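Local coordinates for protein trypanothione-dependent glyoxalase I (PDB 2C21) that belongs to the glyoxalase/bleomycin resistance protein superfamily and binds nickel ions at sites built jointly by the two subunits of its dimer, at residues M9-I14 against L47-Y52; T27-M32 against V92-K97; R36-D39 against K44-L47; T64-Y67 against S71-H74; M111-D116 against Y121-N126. One frame throughout, in Å; residues are numbered along the deposited sequence. Where two conformers were deposited one is given.

Contact 1 (M9-I14 against L47-Y52); sequences MLHTMI and LVFLGY. With NI (nickel (II) ion), chain G.
H11 and F49 meet as a T-shaped aromatic pair inside the nickel site of this glyoxalase-superfamily fold. The two residues sit on strands 8-15 and 45-51, which are not neighbours: strand 60-66 runs between them in the mixed four-stranded sheet, so no backbone bond crosses the contact and the rings have to bridge the gap. F49 presents its edge. Its CE2 comes over one face of the imidazole, displaced toward the rim, and lies 3.8 Å from H11 CE1, with ND1 of the same ring almost equally close. The two ring planes stand at 80° to each other, and the centroids of H11 and F49 are 5.3 Å apart. On the histidine, CG is tucked between the backbone N and the carbonyl carbon (chi1 62°), a rotamer that swings the imidazole off its strand toward strand 45-51 and turns NE2 to the metal. F49 is thus a second-shell neighbour of a first-shell ligand, and its edge probably limits the tilt of the imidazole on that face. F49 is itself engaged from elsewhere, in a cation-pi contact with R36. E62 of the same chain binds the same nickel, while H80 and E123 of the second subunit complete the protein ligands, so the site straddles the dimer interface. There the sheet also runs on, antiparallel, from H11-I14 into a strand of the second subunit. The metal bond from H11 NE2 to nickel is 2.1 Å long, and water 1 lies 1.8 Å from the same ion.

Contact 2 (T27-M32 against V92-K97); sequences TERLGM and VADMRK
The guanidinium of R29 takes the carboxylate of D94 at its edge, with OD2 only 8° out of the guanidinium plane. Relative to the carboxylate the approach is less flat: NH2 reaches OD2 on its syn side but 28° out of the carboxylate plane, and the two groups are turned 61° against each other. A single N-H carries this salt bridge, from R29 NH2 to D94 OD2 at 3.3 Å, long but nearly straight. To get there the arginine bends at both its second and third torsions and folds back instead of stretching out, and its NE, buried by the contact, has no partner in the model. The other end of the guanidinium looks toward its own neighbour E28, where the NH1 to OE1 distance of 3.9 Å makes a long, loose second arm of a three-residue charge network. Beneath the charges lies an apolar layer. In the conformer given, one of two, M95 bends at its second torsion and sends CE toward the backbone O of R29; the details of its CE contacts, including the closer approach to L30 CD2, are therefore doubtful. Just past helix 19-29, G31 is the first residue to leave helical backbone angles, with positive phi, and its N is bonded to T27 O at 2.9 Å. On the inner side L30 faces I122 and L124, and M95 leans on I102. The C-terminal end of helix 19-29 and the turn after it pack on helix 88-97, a salt bridge lying beside an apolar contact, in the helical layer that covers the sheets of a glyoxalase fold.

Contact 3 (R36-D39 against K44-L47); sequences RKWD and KYTL
W38 turns its indole away from its own backbone N (chi1 174°), while Y45 folds its ring into the tight position between backbone N and carbonyl carbon (chi1 75°); together these rotations bring indole and phenol rim to rim. Neither ring covers the other. W38 CD1 lies 3.9 Å from Y45 CE1, and the indole NE1 gives a weak hydrogen bond to Y45 OH at 3.5 Å. Alongside, L47 points the same way as W38 and sets its CD1 3.7 Å from W38 CD1, so W38 CD1 touches both the leucine methyl and the tyrosine ring. W38 and L47 are an antiparallel hydrogen-bonded pair: W38 N reaches L47 O and L47 N reaches W38 O, each at 2.8 Å. The next pair, D39 with T46, is non-hydrogen-bonded and puts its side chains on the other face. There T46 OG1 donates to D39 OD1 at 2.7 Å, coming in from above the carboxylate plane, 42° out of it, and Y67 OH binds that same oxygen, so OD1 has two partners. A G1 beta bulge at K44 and Y45, where K44 takes positive phi, marks the turn end of the hairpin. Strand 33-40 is the outermost of its sheet within this chain, with strand 60-66 on the far side of 45-51; Q141 of the second subunit reaches K37 N, and K133 of that subunit packs on W38.

Contact 4 (T64-Y67 against S71-H74); sequences TYNY and SYKH
The contact ties the end of a sheet strand to the loop that leaves it: N66 closes strand 60-66, and Y72 reaches back to it from the connection toward strand 78-85. It is small and lies at the surface. Y72 does the reaching, its ring directed at the strand so that only the hydroxyl arrives. The side chains cross at about a right angle, with the amide plane of N66 turned 52° from the tyrosine ring. N66 ND2 donates to Y72 OH along a nearly straight line (173°), but at 3.4 Å the bond is weak. N66 CB sits a little farther off, 3.8 Å from the same OH. N66 holds CG beside its backbone N (chi1 -73°), which swings the amide round to the tyrosine hydroxyl. The side chain of Y72 also packs on R15 and on E76 of the second subunit; N66 itself lies against Y45 of the adjacent strand. A water gives the hydroxyl a second, firmer link to the strand. Water 2 sits at the edge of the tyrosine ring, in its plane, 2.6 Å from Y72 OH, and accepts a hydrogen bond from the backbone N66 N at 2.9 Å.

Contact 5 (M111-D116 against Y121-N126); sequences MAFVVD and YIELLN. With NI (nickel (II) ion), chain H.
F113 lays one face of its ring against the aliphatic stem of E123, the two side chains crossing at a slant. The methylene CG of the glutamate sits 4.1 Å from the centroid of the F113 ring, 26° off the ring normal, a CH-pi contact shifted toward the rim. Beyond it the carboxylate is inclined 32° to the ring, and E123 OE2 comes within 3.5 Å of F113 CZ. M111, two residues along the strand from F113, comes diagonally to the same oxygen, with SD 3.8 Å from E123 OE2. The glutamate runs straight out, CG opposite its backbone N (chi1 -171°), and this extended shape carries the carboxylate past the phenylalanine to the metal. At the other end of this face V115 and Y121 lie side by side, pointing the same way, with V115 CG2 on Y121 CE2. On the reverse face A112, V114, I122 and L124 make an apolar surface: V114 crosses L124 at about a right angle, CG1 to CD1 at 3.8 Å, and also touches I122, while L30 and the helices 19-29 and 88-97 cover this side. Four backbone bonds, two each at the hydrogen-bonded pairs A112-L124 and V114-I122, fix the register of this antiparallel hairpin. E123 binds nickel through OE1 at 2.2 Å, with H80 of the same chain and H11 and E62 of the second subunit as the other protein ligands. OE2, 3.6 Å from the ion and not bound to it, lies near F113 CZ and M111 SD, so these two side chains border the carboxylate and probably limit where it can turn.

How the contacts relate
From the N terminus, contact 1 opens the first loop, linking strand 8-15 to strand 45-51 across the sheet. Before it closes, contact 2 opens at the end of helix 19-29, so these two cross; contact 2 then spans the longest loop, to helix 88-97. Contact 3, the hairpin of 33-40 and 45-51, is nested inside contact 2 and ends on the same strand as contact 1, sharing L47. Contact 4 follows, also within the contact 2 loop, fastening strand 60-66 to its outgoing connection. Contact 5 comes last, a hairpin in the second sheet, where L30 and V92 of contact 2 pack on its apolar face.

Contact 1 (M9-I14 against L47-Y52)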
# COMPACT_ATOMS: atom_id res chain seq x y z
N MET A 9 7.60 -5.93 -0.26
CA MET A 9 6.80 -4.70 -0.33
C MET A 9 7.35 -3.70 0.67
O MET A 9 7.42 -4.00 1.88
CB MET A 9 5.33 -5.04 -0.06
CG MET A 9 4.40 -3.88 -0.14
SD MET A 9 2.66 -4.35 -0.14
CE MET A 9 2.56 -5.03 -1.79
N LEU A 10 7.76 -2.52 0.19
CA LEU A 10 8.41 -1.55 1.08
C LEU A 10 7.47 -0.48 1.59
O LEU A 10 7.47 -0.15 2.79
CB LEU A 10 9.60 -0.90 0.40
CG LEU A 10 10.70 -1.86 -0.02
CD1 LEU A 10 11.89 -1.06 -0.50
CD2 LEU A 10 11.13 -2.84 1.09
N HIS A 11 6.68 0.09 0.69
CA HIS A 11 5.73 1.13 1.09
C HIS A 11 4.68 1.41 0.03
O HIS A 11 4.78 0.95 -1.08
CB HIS A 11 6.45 2.45 1.48
CG HIS A 11 7.26 3.07 0.38
ND1 HIS A 11 8.63 2.99 0.32
CD2 HIS A 11 6.88 3.83 -0.68
CE1 HIS A 11 9.06 3.66 -0.74
NE2 HIS A 11 8.01 4.17 -1.36
N THR A 12 3.67 2.17 0.44
CA THR A 12 2.64 2.69 -0.43
C THR A 12 2.68 4.20 -0.31
O THR A 12 2.75 4.73 0.81
CB THR A 12 1.24 2.18 -0.01
OG1 THR A 12 1.23 0.75 -0.06
CG2 THR A 12 0.19 2.71 -0.90
N MET A 13 2.64 4.90 -1.44
CA MET A 13 2.72 6.36 -1.45
C MET A 13 1.38 7.00 -1.82
O MET A 13 0.74 6.61 -2.80
CB MET A 13 3.76 6.82 -2.45
CG MET A 13 4.07 8.33 -2.39
SD MET A 13 2.93 9.42 -3.25
CE MET A 13 3.66 9.53 -4.88
N ILE A 14 0.98 8.01 -1.05
CA ILE A 14 -0.21 8.84 -1.35
C ILE A 14 0.22 10.32 -1.28
O ILE A 14 1.12 10.67 -0.51
CB ILE A 14 -1.37 8.59 -0.36
CG1 ILE A 14 -0.92 8.82 1.09
CG2 ILE A 14 -1.96 7.19 -0.53
CD1 ILE A 14 -2.09 8.99 2.07
N LEU A 47 8.75 14.55 1.31
CA LEU A 47 8.27 13.20 1.62
C LEU A 47 8.35 12.92 3.13
O LEU A 47 9.32 13.33 3.81
CB LEU A 47 9.10 12.16 0.88
CG LEU A 47 9.41 12.35 -0.59
CD1 LEU A 47 10.33 11.21 -1.04
CD2 LEU A 47 8.16 12.39 -1.46
N VAL A 48 7.35 12.22 3.64
CA VAL A 48 7.34 11.74 5.04
C VAL A 48 6.97 10.28 5.06
O VAL A 48 5.97 9.87 4.47
CB VAL A 48 6.34 12.49 5.93
CG1 VAL A 48 6.41 11.96 7.37
CG2 VAL A 48 6.61 13.99 5.89
N PHE A 49 7.81 9.50 5.74
CA PHE A 49 7.59 8.08 5.88
C PHE A 49 7.12 7.81 7.30
O PHE A 49 7.78 8.24 8.28
CB PHE A 49 8.87 7.31 5.56
CG PHE A 49 9.25 7.38 4.10
CD1 PHE A 49 9.92 8.50 3.59
CD2 PHE A 49 8.93 6.34 3.23
CE1 PHE A 49 10.25 8.58 2.22
CE2 PHE A 49 9.26 6.41 1.88
CZ PHE A 49 9.92 7.53 1.38
N LEU A 50 5.98 7.14 7.40
CA LEU A 50 5.36 6.77 8.69
C LEU A 50 5.02 5.30 8.71
O LEU A 50 4.69 4.72 7.68
CB LEU A 50 4.03 7.49 8.93
CG LEU A 50 3.94 9.01 8.84
CD1 LEU A 50 3.47 9.38 7.44
CD2 LEU A 50 3.00 9.53 9.90
N GLY A 51 5.05 4.71 9.89
CA GLY A 51 4.67 3.32 10.02
C GLY A 51 4.64 2.85 11.44
O GLY A 51 4.84 3.62 12.37
N TYR A 52 4.41 1.56 11.59
CA TYR A 52 4.36 0.93 12.88
C TYR A 52 5.72 0.34 13.24
O TYR A 52 5.91 -0.23 14.30
CB TYR A 52 3.26 -0.14 12.88
CG TYR A 52 1.87 0.45 12.78
CD1 TYR A 52 1.35 1.20 13.82
CD2 TYR A 52 1.10 0.28 11.63
CE1 TYR A 52 0.08 1.74 13.74
CE2 TYR A 52 -0.18 0.84 11.54
CZ TYR A 52 -0.68 1.56 12.60
OH TYR A 52 -1.96 2.10 12.53
NI NI G . 8.08 5.54 -2.97
O HOH W 1 9.59 6.47 -2.87

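Contact 2 (T27-M32 against V92-K97)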
# COMPACT_ATOMS: atom_id res chain seq x y z
N THR A 27 -0.44 9.58 13.19
CA THR A 27 0.19 9.37 14.50
C THR A 27 -0.83 9.29 15.63
O THR A 27 -0.93 8.26 16.30
CB THR A 27 1.27 10.45 14.78
OG1 THR A 27 0.68 11.75 14.78
CG2 THR A 27 2.34 10.41 13.71
N GLU A 28 -1.59 10.36 15.84
CA GLU A 28 -2.50 10.44 16.99
C GLU A 28 -3.73 9.54 16.85
O GLU A 28 -4.15 8.91 17.82
CB GLU A 28 -2.93 11.88 17.28
CG GLU A 28 -1.77 12.84 17.58
CD GLU A 28 -2.24 14.24 17.89
OE1 GLU A 28 -3.47 14.47 17.87
OE2 GLU A 28 -1.38 15.12 18.16
N ARG A 29 -4.30 9.47 15.65
CA ARG A 29 -5.49 8.63 15.45
C ARG A 29 -5.15 7.16 15.17
O ARG A 29 -5.87 6.28 15.62
CB ARG A 29 -6.42 9.19 14.36
CG ARG A 29 -6.83 10.66 14.54
CD ARG A 29 -8.02 10.88 15.51
NE ARG A 29 -7.80 10.34 16.85
CZ ARG A 29 -7.17 10.97 17.85
NH1 ARG A 29 -6.68 12.19 17.71
NH2 ARG A 29 -7.04 10.35 19.02
N LEU A 30 -4.06 6.89 14.45
CA LEU A 30 -3.75 5.51 14.05
C LEU A 30 -2.58 4.84 14.78
O LEU A 30 -2.42 3.62 14.69
CB LEU A 30 -3.61 5.42 12.52
CG LEU A 30 -4.96 5.44 11.81
CD1 LEU A 30 -4.84 5.72 10.34
CD2 LEU A 30 -5.70 4.13 12.04
N GLY A 31 -1.77 5.62 15.50
CA GLY A 31 -0.65 5.08 16.29
C GLY A 31 0.66 4.82 15.54
O GLY A 31 1.54 4.15 16.06
N MET A 32 0.78 5.34 14.32
CA MET A 32 2.03 5.23 13.58
C MET A 32 3.03 6.22 14.16
O MET A 32 2.67 7.10 14.95
CB MET A 32 1.84 5.56 12.10
CG MET A 32 0.85 4.69 11.40
SD MET A 32 0.84 5.03 9.64
CE MET A 32 -0.49 3.92 9.13
N VAL A 92 -12.87 2.87 16.40
CA VAL A 92 -13.86 3.64 15.64
C VAL A 92 -14.52 4.67 16.53
O VAL A 92 -14.73 5.82 16.11
CB VAL A 92 -14.94 2.73 14.97
CG1 VAL A 92 -16.10 3.57 14.42
CG2 VAL A 92 -14.32 1.89 13.84
N ALA A 93 -14.86 4.25 17.75
CA ALA A 93 -15.37 5.16 18.75
C ALA A 93 -14.37 6.32 18.91
O ALA A 93 -14.72 7.53 18.72
CB ALA A 93 -15.61 4.42 20.10
N ASP A 94 -13.11 5.93 19.30
CA ASP A 94 -12.10 6.97 19.48
C ASP A 94 -12.02 7.93 18.29
O ASP A 94 -11.91 9.14 18.47
CB ASP A 94 -10.71 6.36 19.70
CG ASP A 94 -9.71 7.38 20.21
OD1 ASP A 94 -10.00 8.02 21.24
OD2 ASP A 94 -8.65 7.54 19.57
N MET A 95 -12.07 7.37 17.09
CA MET A 95 -12.05 8.17 15.86
C MET A 95 -13.24 9.12 15.80
O MET A 95 -13.07 10.34 15.64
CB MET A 95 -12.08 7.25 14.64
CG MET A 95 -10.83 6.39 14.46
SD MET A 95 -9.80 7.02 13.11
CE MET A 95 -8.48 5.81 13.13
N ARG A 96 -14.44 8.57 15.95
CA ARG A 96 -15.66 9.37 15.89
C ARG A 96 -15.63 10.53 16.91
O ARG A 96 -16.16 11.61 16.63
CB ARG A 96 -16.88 8.48 16.14
CG ARG A 96 -18.21 9.05 15.66
CD ARG A 96 -19.40 8.25 16.20
NE ARG A 96 -19.32 6.83 15.88
CZ ARG A 96 -19.62 6.29 14.70
NH1 ARG A 96 -20.02 7.05 13.68
NH2 ARG A 96 -19.51 4.99 14.52
N LYS A 97 -15.00 10.31 18.06
CA LYS A 97 -14.79 11.38 19.05
C LYS A 97 -14.00 12.57 18.48
O LYS A 97 -14.26 13.72 18.83
CB LYS A 97 -14.08 10.83 20.31
CG LYS A 97 -13.88 11.86 21.43
CD LYS A 97 -13.64 11.20 22.79
CE LYS A 97 -13.48 12.26 23.91
NZ LYS A 97 -13.95 11.82 25.27

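Contact 3 (R36-D39 against K44-L47)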
# COMPACT_ATOMS: atom_id res chain seq x y z
N ARG A 36 11.05 9.18 9.08
CA ARG A 36 11.98 10.15 8.50
C ARG A 36 11.28 11.07 7.53
O ARG A 36 10.20 10.75 7.02
CB ARG A 36 13.15 9.44 7.80
CG ARG A 36 12.77 8.64 6.59
CD ARG A 36 13.90 7.75 6.11
NE ARG A 36 13.46 6.84 5.05
CZ ARG A 36 13.36 7.17 3.75
NH1 ARG A 36 13.65 8.39 3.33
NH2 ARG A 36 12.94 6.27 2.86
N LYS A 37 11.89 12.22 7.26
CA LYS A 37 11.42 13.13 6.22
C LYS A 37 12.51 13.38 5.17
O LYS A 37 13.72 13.20 5.43
CB LYS A 37 10.98 14.46 6.84
CG LYS A 37 9.94 14.32 7.95
CD LYS A 37 9.46 15.68 8.44
CE LYS A 37 8.42 15.55 9.55
NZ LYS A 37 7.96 16.87 10.08
N TRP A 38 12.06 13.80 3.98
CA TRP A 38 12.95 14.11 2.86
C TRP A 38 12.41 15.36 2.20
O TRP A 38 11.41 15.27 1.51
CB TRP A 38 12.97 12.92 1.87
CG TRP A 38 13.72 13.12 0.57
CD1 TRP A 38 13.21 13.54 -0.63
CD2 TRP A 38 15.11 12.85 0.33
NE1 TRP A 38 14.19 13.56 -1.59
CE2 TRP A 38 15.37 13.15 -1.03
CE3 TRP A 38 16.16 12.39 1.13
CZ2 TRP A 38 16.62 12.99 -1.61
CZ3 TRP A 38 17.40 12.23 0.56
CH2 TRP A 38 17.63 12.54 -0.81
N ASP A 39 13.08 16.50 2.37
CA ASP A 39 12.57 17.79 1.91
C ASP A 39 13.46 18.34 0.78
O ASP A 39 14.67 18.39 0.93
CB ASP A 39 12.47 18.77 3.10
CG ASP A 39 11.84 20.11 2.74
OD1 ASP A 39 10.92 20.15 1.90
OD2 ASP A 39 12.26 21.15 3.31
N LYS A 44 10.31 21.64 -4.83
CA LYS A 44 9.01 21.96 -4.27
C LYS A 44 8.23 20.73 -3.81
O LYS A 44 7.02 20.62 -4.04
CB LYS A 44 8.19 22.79 -5.27
CG LYS A 44 8.83 24.13 -5.61
CD LYS A 44 7.83 25.07 -6.25
CE LYS A 44 8.40 26.49 -6.41
NZ LYS A 44 7.53 27.36 -7.27
N TYR A 45 8.90 19.82 -3.12
CA TYR A 45 8.20 18.70 -2.49
C TYR A 45 8.88 18.22 -1.21
O TYR A 45 10.06 18.46 -0.99
CB TYR A 45 7.98 17.53 -3.47
CG TYR A 45 9.22 16.72 -3.77
CD1 TYR A 45 9.52 15.59 -3.03
CD2 TYR A 45 10.08 17.07 -4.80
CE1 TYR A 45 10.68 14.86 -3.28
CE2 TYR A 45 11.21 16.34 -5.07
CZ TYR A 45 11.50 15.23 -4.31
OH TYR A 45 12.64 14.50 -4.58
N THR A 46 8.09 17.52 -0.40
CA THR A 46 8.52 16.92 0.85
C THR A 46 7.92 15.53 0.92
O THR A 46 6.73 15.35 0.62
CB THR A 46 8.02 17.72 2.06
OG1 THR A 46 8.38 19.10 1.90
CG2 THR A 46 8.63 17.20 3.37
N LEU A 47 8.75 14.55 1.31
CA LEU A 47 8.27 13.20 1.62
C LEU A 47 8.35 12.92 3.13
O LEU A 47 9.32 13.33 3.81
CB LEU A 47 9.10 12.16 0.88
CG LEU A 47 9.41 12.35 -0.59
CD1 LEU A 47 10.33 11.21 -1.04
CD2 LEU A 47 8.16 12.39 -1.46

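Contact 4 (T64-Y67 against S71-H74)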
# COMPACT_ATOMS: atom_id res chain seq x y z
N THR A 64 3.58 12.34 0.15
CA THR A 64 4.22 13.34 -0.68
C THR A 64 3.39 14.61 -0.59
O THR A 64 2.17 14.58 -0.83
CB THR A 64 4.24 12.89 -2.16
OG1 THR A 64 4.97 11.66 -2.29
CG2 THR A 64 4.88 13.95 -3.02
N TYR A 65 4.05 15.70 -0.22
CA TYR A 65 3.46 17.02 -0.26
C TYR A 65 4.12 17.81 -1.39
O TYR A 65 5.35 17.95 -1.42
CB TYR A 65 3.68 17.73 1.09
CG TYR A 65 3.36 19.20 1.06
CD1 TYR A 65 2.04 19.63 0.89
CD2 TYR A 65 4.36 20.17 1.17
CE1 TYR A 65 1.72 20.97 0.85
CE2 TYR A 65 4.05 21.52 1.13
CZ TYR A 65 2.73 21.91 0.96
OH TYR A 65 2.39 23.25 0.91
N ASN A 66 3.31 18.31 -2.32
CA ASN A 66 3.76 19.25 -3.33
C ASN A 66 3.44 20.66 -2.88
O ASN A 66 2.28 20.96 -2.61
CB ASN A 66 3.11 18.97 -4.68
CG ASN A 66 3.67 17.73 -5.32
OD1 ASN A 66 4.83 17.70 -5.72
ND2 ASN A 66 2.86 16.69 -5.39
N TYR A 67 4.46 21.52 -2.82
CA TYR A 67 4.32 22.87 -2.28
C TYR A 67 3.16 23.60 -2.96
O TYR A 67 3.11 23.72 -4.20
CB TYR A 67 5.59 23.70 -2.47
CG TYR A 67 6.82 23.33 -1.65
CD1 TYR A 67 7.90 24.20 -1.60
CD2 TYR A 67 6.93 22.12 -0.96
CE1 TYR A 67 9.04 23.91 -0.89
CE2 TYR A 67 8.09 21.82 -0.23
CZ TYR A 67 9.14 22.72 -0.21
OH TYR A 67 10.29 22.46 0.48
N SER A 71 -5.17 20.23 -2.06
CA SER A 71 -6.28 19.28 -2.19
C SER A 71 -6.06 18.32 -3.36
O SER A 71 -5.48 18.69 -4.38
CB SER A 71 -7.60 20.03 -2.37
OG SER A 71 -7.62 20.74 -3.60
N TYR A 72 -6.54 17.09 -3.18
CA TYR A 72 -6.54 16.08 -4.22
C TYR A 72 -7.93 15.47 -4.35
O TYR A 72 -8.59 15.17 -3.35
CB TYR A 72 -5.49 15.00 -3.89
CG TYR A 72 -4.08 15.53 -3.96
CD1 TYR A 72 -3.48 16.09 -2.83
CD2 TYR A 72 -3.37 15.52 -5.13
CE1 TYR A 72 -2.19 16.60 -2.87
CE2 TYR A 72 -2.06 16.04 -5.19
CZ TYR A 72 -1.48 16.57 -4.05
OH TYR A 72 -0.19 17.10 -4.06
N LYS A 73 -8.41 15.36 -5.59
CA LYS A 73 -9.63 14.59 -5.87
C LYS A 73 -9.27 13.14 -6.20
O LYS A 73 -8.17 12.85 -6.70
CB LYS A 73 -10.48 15.20 -6.99
CG LYS A 73 -9.83 15.20 -8.37
CD LYS A 73 -10.84 14.81 -9.47
CE LYS A 73 -12.02 15.79 -9.56
NZ LYS A 73 -13.23 15.13 -10.15
N HIS A 74 -10.20 12.24 -5.89
CA HIS A 74 -9.94 10.82 -5.93
C HIS A 74 -10.66 10.13 -7.08
O HIS A 74 -11.81 10.48 -7.41
CB HIS A 74 -10.34 10.17 -4.61
CG HIS A 74 -9.60 10.73 -3.44
ND1 HIS A 74 -8.38 10.23 -3.04
CD2 HIS A 74 -9.87 11.77 -2.62
CE1 HIS A 74 -7.95 10.93 -2.00
NE2 HIS A 74 -8.83 11.87 -1.73
O HOH W 2 0.44 18.38 -1.90

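Contact 5 (M111-D116 against Y121-N126)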
# COMPACT_ATOMS: atom_id res chain seq x y z
N MET A 111 -14.62 -5.32 10.89
CA MET A 111 -14.23 -4.41 9.81
C MET A 111 -14.88 -3.03 9.93
O MET A 111 -16.03 -2.91 10.33
CB MET A 111 -14.62 -5.05 8.48
CG MET A 111 -14.70 -4.12 7.28
SD MET A 111 -15.14 -5.01 5.76
CE MET A 111 -16.37 -6.17 6.33
N ALA A 112 -14.12 -2.00 9.58
CA ALA A 112 -14.67 -0.66 9.45
C ALA A 112 -13.88 0.09 8.40
O ALA A 112 -12.76 -0.30 8.07
CB ALA A 112 -14.63 0.09 10.78
N PHE A 113 -14.49 1.14 7.86
CA PHE A 113 -13.80 2.04 6.96
C PHE A 113 -13.88 3.44 7.51
O PHE A 113 -14.96 3.92 7.85
CB PHE A 113 -14.42 1.99 5.56
CG PHE A 113 -13.86 0.91 4.69
CD1 PHE A 113 -14.49 -0.32 4.60
CD2 PHE A 113 -12.70 1.13 3.94
CE1 PHE A 113 -13.98 -1.32 3.79
CE2 PHE A 113 -12.18 0.12 3.12
CZ PHE A 113 -12.82 -1.10 3.05
N VAL A 114 -12.71 4.09 7.59
CA VAL A 114 -12.60 5.49 7.99
C VAL A 114 -11.89 6.28 6.89
O VAL A 114 -11.24 5.71 6.00
CB VAL A 114 -11.86 5.63 9.34
CG1 VAL A 114 -12.50 4.73 10.40
CG2 VAL A 114 -10.36 5.34 9.21
N VAL A 115 -12.02 7.61 6.94
CA VAL A 115 -11.50 8.48 5.89
C VAL A 115 -10.45 9.43 6.46
O VAL A 115 -10.67 10.06 7.50
CB VAL A 115 -12.65 9.27 5.23
CG1 VAL A 115 -12.15 9.95 3.95
CG2 VAL A 115 -13.82 8.33 4.91
N ASP A 116 -9.29 9.50 5.79
CA ASP A 116 -8.21 10.35 6.26
C ASP A 116 -8.47 11.80 5.84
O ASP A 116 -9.43 12.07 5.11
CB ASP A 116 -6.83 9.77 5.85
CG ASP A 116 -6.30 10.30 4.53
OD1 ASP A 116 -7.05 10.93 3.73
OD2 ASP A 116 -5.09 10.06 4.29
N TYR A 121 -9.32 6.27 1.82
CA TYR A 121 -9.95 5.27 2.68
C TYR A 121 -8.95 4.38 3.40
O TYR A 121 -7.92 3.98 2.85
CB TYR A 121 -10.90 4.41 1.86
CG TYR A 121 -12.12 5.16 1.43
CD1 TYR A 121 -12.25 5.63 0.13
CD2 TYR A 121 -13.14 5.43 2.32
CE1 TYR A 121 -13.40 6.33 -0.27
CE2 TYR A 121 -14.28 6.13 1.94
CZ TYR A 121 -14.40 6.58 0.65
OH TYR A 121 -15.54 7.27 0.29
N ILE A 122 -9.25 4.10 4.66
CA ILE A 122 -8.46 3.16 5.44
C ILE A 122 -9.40 2.08 5.98
O ILE A 122 -10.45 2.38 6.58
CB ILE A 122 -7.74 3.88 6.59
CG1 ILE A 122 -6.64 4.78 6.03
CG2 ILE A 122 -7.16 2.88 7.60
CD1 ILE A 122 -6.50 6.06 6.76
N GLU A 123 -9.03 0.82 5.77
CA GLU A 123 -9.78 -0.31 6.27
C GLU A 123 -9.17 -0.77 7.59
O GLU A 123 -7.99 -1.10 7.65
CB GLU A 123 -9.74 -1.47 5.27
CG GLU A 123 -10.68 -2.63 5.60
CD GLU A 123 -10.65 -3.71 4.54
OE1 GLU A 123 -9.57 -4.02 4.04
OE2 GLU A 123 -11.71 -4.25 4.21
N LEU A 124 -9.98 -0.77 8.64
CA LEU A 124 -9.59 -1.26 9.94
C LEU A 124 -10.13 -2.67 10.10
O LEU A 124 -11.33 -2.91 9.95
CB LEU A 124 -10.17 -0.37 11.04
CG LEU A 124 -9.74 1.10 10.94
CD1 LEU A 124 -10.50 1.93 11.98
CD2 LEU A 124 -8.24 1.22 11.14
N LEU A 125 -9.23 -3.60 10.40
CA LEU A 125 -9.58 -5.01 10.51
C LEU A 125 -9.15 -5.58 11.84
O LEU A 125 -8.04 -5.31 12.31
CB LEU A 125 -8.91 -5.81 9.41
CG LEU A 125 -9.32 -5.50 7.97
CD1 LEU A 125 -8.47 -6.34 7.04
CD2 LEU A 125 -10.80 -5.77 7.75
N ASN A 126 -10.00 -6.40 12.44
CA ASN A 126 -9.57 -7.20 13.57
C ASN A 126 -8.56 -8.23 13.06
O ASN A 126 -8.93 -9.16 12.33
CB ASN A 126 -10.75 -7.88 14.24
CG ASN A 126 -10.35 -8.59 15.51
OD1 ASN A 126 -10.67 -8.14 16.62
ND2 ASN A 126 -9.61 -9.68 15.36
NI NI H . -8.88 -4.63 1.99
O HOH W 3 -9.80 -6.27 2.47